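Local structure of transcriptional activator ToxR (Vibrio vulnificus, 6UTC) at residues A[58-64]-A[75-80]. The protein is a membrane-spanning transcriptional activator whose periplasmic domain, the part described here, probably senses bile salts and interacts with its partner ToxS. Numbering follows the deposited sequence. Where two conformers were deposited one is given.
Sequences SAPVKVI and LNYIHT
A classic beta bulge sets Val61 and Lys62 opposite the single residue Ile78 in this antiparallel hairpin. Ile78 O accepts Val61 N at 2.8 Å, in its carbonyl plane, and, more weakly, Lys62 N at 3.4 Å. Toward Ile64 the ladder is regular: Ile78 N gives a nearly straight bond to Lys62 O (176° at the hydrogen), and Ile64 and Asn76 exchange two bonds.

Val63 and Tyr77 pair on the face toward helix 40-52. With Val63 CG2 anti to the backbone N (chi1 62°), the methyl sits 3.7 Å from the Tyr77 ring centroid, almost on the normal, a CH-pi contact; the same methyl also touches Leu75 CB. Pro60 CG meets the edge of the same ring. On the reverse face, Ile78 CD1 reaches Ile64 CG1 at 3.7 Å, while the extended Lys62 chain lays CG against Ile78 CB and CE against Ile78 CG2 and CD1.

On the other side of the bulge, toward Ser58, Pro60 CB lies over the His79 ring, whose ND1 bonds weakly to Ser58 O at 2.8 Å; its NE2 is held by Tyr50 OH. A water donates to Ala59 O and accepts from Thr80 N.

Strands 25-30 and 88-93 flank this hairpin in the mixed sheet; helix 40-52 covers the Tyr77 face, Tyr50 stacking on Tyr77 and Cys46, in its disulfide with Cys103, touching Leu75 and Tyr77.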
loop_
_atom_site.group_PDB
_atom_site.type_symbol
_atom_site.label_atom_id
_atom_site.label_comp_id
_atom_site.label_asym_id
_atom_site.label_seq_id
_atom_site.Cartn_x
_atom_site.Cartn_y
_atom_site.Cartn_z
ATOM N N SER A 58 -6.378 5.587 13.336
ATOM C CA SER A 58 -5.947 6.123 12.052
ATOM C C SER A 58 -5.120 5.145 11.226
ATOM O O SER A 58 -4.705 5.498 10.120
ATOM C CB SER A 58 -5.176 7.431 12.244
ATOM O OG SER A 58 -6.053 8.476 12.623
ATOM N N ALA A 59 -4.860 3.944 11.726
ATOM C CA ALA A 59 -4.139 2.968 10.921
ATOM C C ALA A 59 -4.984 2.616 9.701
ATOM O O ALA A 59 -6.211 2.511 9.804
ATOM C CB ALA A 59 -3.872 1.698 11.724
ATOM N N PRO A 60 -4.377 2.450 8.530
ATOM C CA PRO A 60 -5.177 2.089 7.362
ATOM C C PRO A 60 -5.706 0.680 7.526
ATOM O O PRO A 60 -5.076 -0.176 8.156
ATOM C CB PRO A 60 -4.170 2.170 6.210
ATOM C CG PRO A 60 -2.865 1.848 6.863
ATOM C CD PRO A 60 -2.940 2.517 8.210
ATOM N N VAL A 61 -6.900 0.459 6.975
ATOM C CA VAL A 61 -7.496 -0.872 6.931
ATOM C C VAL A 61 -6.818 -1.709 5.859
ATOM O O VAL A 61 -6.495 -2.888 6.060
ATOM C CB VAL A 61 -9.012 -0.753 6.663
ATOM C CG1 VAL A 61 -9.650 -2.137 6.564
ATOM C CG2 VAL A 61 -9.704 0.104 7.726
ATOM N N LYS A 62 -6.586 -1.109 4.704
ATOM C CA LYS A 62 -6.094 -1.850 3.565
ATOM C C LYS A 62 -5.298 -0.912 2.695
ATOM O O LYS A 62 -5.387 0.316 2.810
ATOM C CB LYS A 62 -7.232 -2.494 2.773
ATOM C CG LYS A 62 -8.296 -1.549 2.330
ATOM C CD LYS A 62 -9.576 -2.336 2.058
ATOM C CE LYS A 62 -10.762 -1.429 1.810
ATOM N NZ LYS A 62 -12.004 -2.245 1.688
ATOM N N VAL A 63 -4.496 -1.519 1.840
ATOM C CA VAL A 63 -3.765 -0.814 0.802
ATOM C C VAL A 63 -3.964 -1.591 -0.488
ATOM O O VAL A 63 -3.785 -2.819 -0.519
ATOM C CB VAL A 63 -2.277 -0.578 1.153
ATOM C CG1 VAL A 63 -1.513 -1.863 1.324
ATOM C CG2 VAL A 63 -1.614 0.324 0.116
ATOM N N ILE A 64 -4.418 -0.899 -1.522
ATOM C CA ILE A 64 -4.665 -1.512 -2.820
ATOM C C ILE A 64 -3.445 -1.246 -3.680
ATOM O O ILE A 64 -3.092 -0.085 -3.930
ATOM C CB ILE A 64 -5.915 -0.938 -3.499
ATOM C CG1 ILE A 64 -7.082 -0.822 -2.513
ATOM C CG2 ILE A 64 -6.260 -1.759 -4.762
ATOM C CD1 ILE A 64 -7.512 -2.096 -1.913
ATOM N N LEU A 75 -0.021 2.621 -4.798
ATOM C CA LEU A 75 -0.562 2.115 -3.539
ATOM C C LEU A 75 -1.638 3.072 -3.050
ATOM O O LEU A 75 -1.375 4.267 -2.872
ATOM C CB LEU A 75 0.534 2.004 -2.481
ATOM C CG LEU A 75 1.606 0.960 -2.764
ATOM C CD1 LEU A 75 2.745 1.058 -1.757
ATOM C CD2 LEU A 75 1.016 -0.437 -2.759
ATOM N N ASN A 76 -2.834 2.555 -2.834
ATOM C CA ASN A 76 -3.950 3.351 -2.338
ATOM C C ASN A 76 -4.252 2.904 -0.912
ATOM O O ASN A 76 -4.763 1.797 -0.697
ATOM C CB ASN A 76 -5.160 3.197 -3.255
ATOM C CG ASN A 76 -5.156 4.217 -4.383
ATOM O OD1 ASN A 76 -5.455 5.391 -4.164
ATOM N ND2 ASN A 76 -4.782 3.793 -5.568
ATOM N N TYR A 77 -3.913 3.756 0.050
ATOM C CA TYR A 77 -4.179 3.482 1.456
ATOM C C TYR A 77 -5.595 3.906 1.797
ATOM O O TYR A 77 -5.970 5.067 1.575
ATOM C CB TYR A 77 -3.191 4.256 2.318
ATOM C CG TYR A 77 -1.827 3.620 2.377
ATOM C CD1 TYR A 77 -1.553 2.635 3.305
ATOM C CD2 TYR A 77 -0.826 3.992 1.495
ATOM C CE1 TYR A 77 -0.311 2.034 3.370
ATOM C CE2 TYR A 77 0.428 3.395 1.551
ATOM C CZ TYR A 77 0.670 2.426 2.500
ATOM O OH TYR A 77 1.914 1.824 2.563
ATOM N N ILE A 78 -6.372 2.975 2.326
ATOM C CA ILE A 78 -7.764 3.211 2.676
ATOM C C ILE A 78 -7.902 3.103 4.185
ATOM O O ILE A 78 -7.434 2.132 4.798
ATOM C CB ILE A 78 -8.697 2.236 1.942
ATOM C CG1 ILE A 78 -8.596 2.472 0.430
ATOM C CG2 ILE A 78 -10.134 2.409 2.428
ATOM C CD1 ILE A 78 -9.198 1.375 -0.425
ATOM N N HIS A 79 -8.509 4.116 4.776
ATOM C CA HIS A 79 -8.732 4.184 6.212
ATOM C C HIS A 79 -10.183 3.860 6.545
ATOM O O HIS A 79 -11.036 3.709 5.672
ATOM C CB HIS A 79 -8.340 5.576 6.713
ATOM C CG HIS A 79 -6.875 5.843 6.601
ATOM N ND1 HIS A 79 -6.025 5.803 7.685
ATOM C CD2 HIS A 79 -6.101 6.101 5.523
ATOM C CE1 HIS A 79 -4.790 6.038 7.276
ATOM N NE2 HIS A 79 -4.807 6.215 5.969
ATOM N N THR A 80 -10.462 3.744 7.843
ATOM C CA THR A 80 -11.853 3.683 8.255
ATOM C C THR A 80 -12.555 4.968 7.817
ATOM O O THR A 80 -11.924 6.010 7.621
ATOM C CB THR A 80 -11.955 3.535 9.777
ATOM O OG1 THR A 80 -11.404 4.695 10.401
ATOM C CG2 THR A 80 -11.220 2.284 10.264
HETATM O O HOH W 1 -8.126 4.399 9.712
HETATM O O HOH W 2 -3.919 1.000 -6.311
#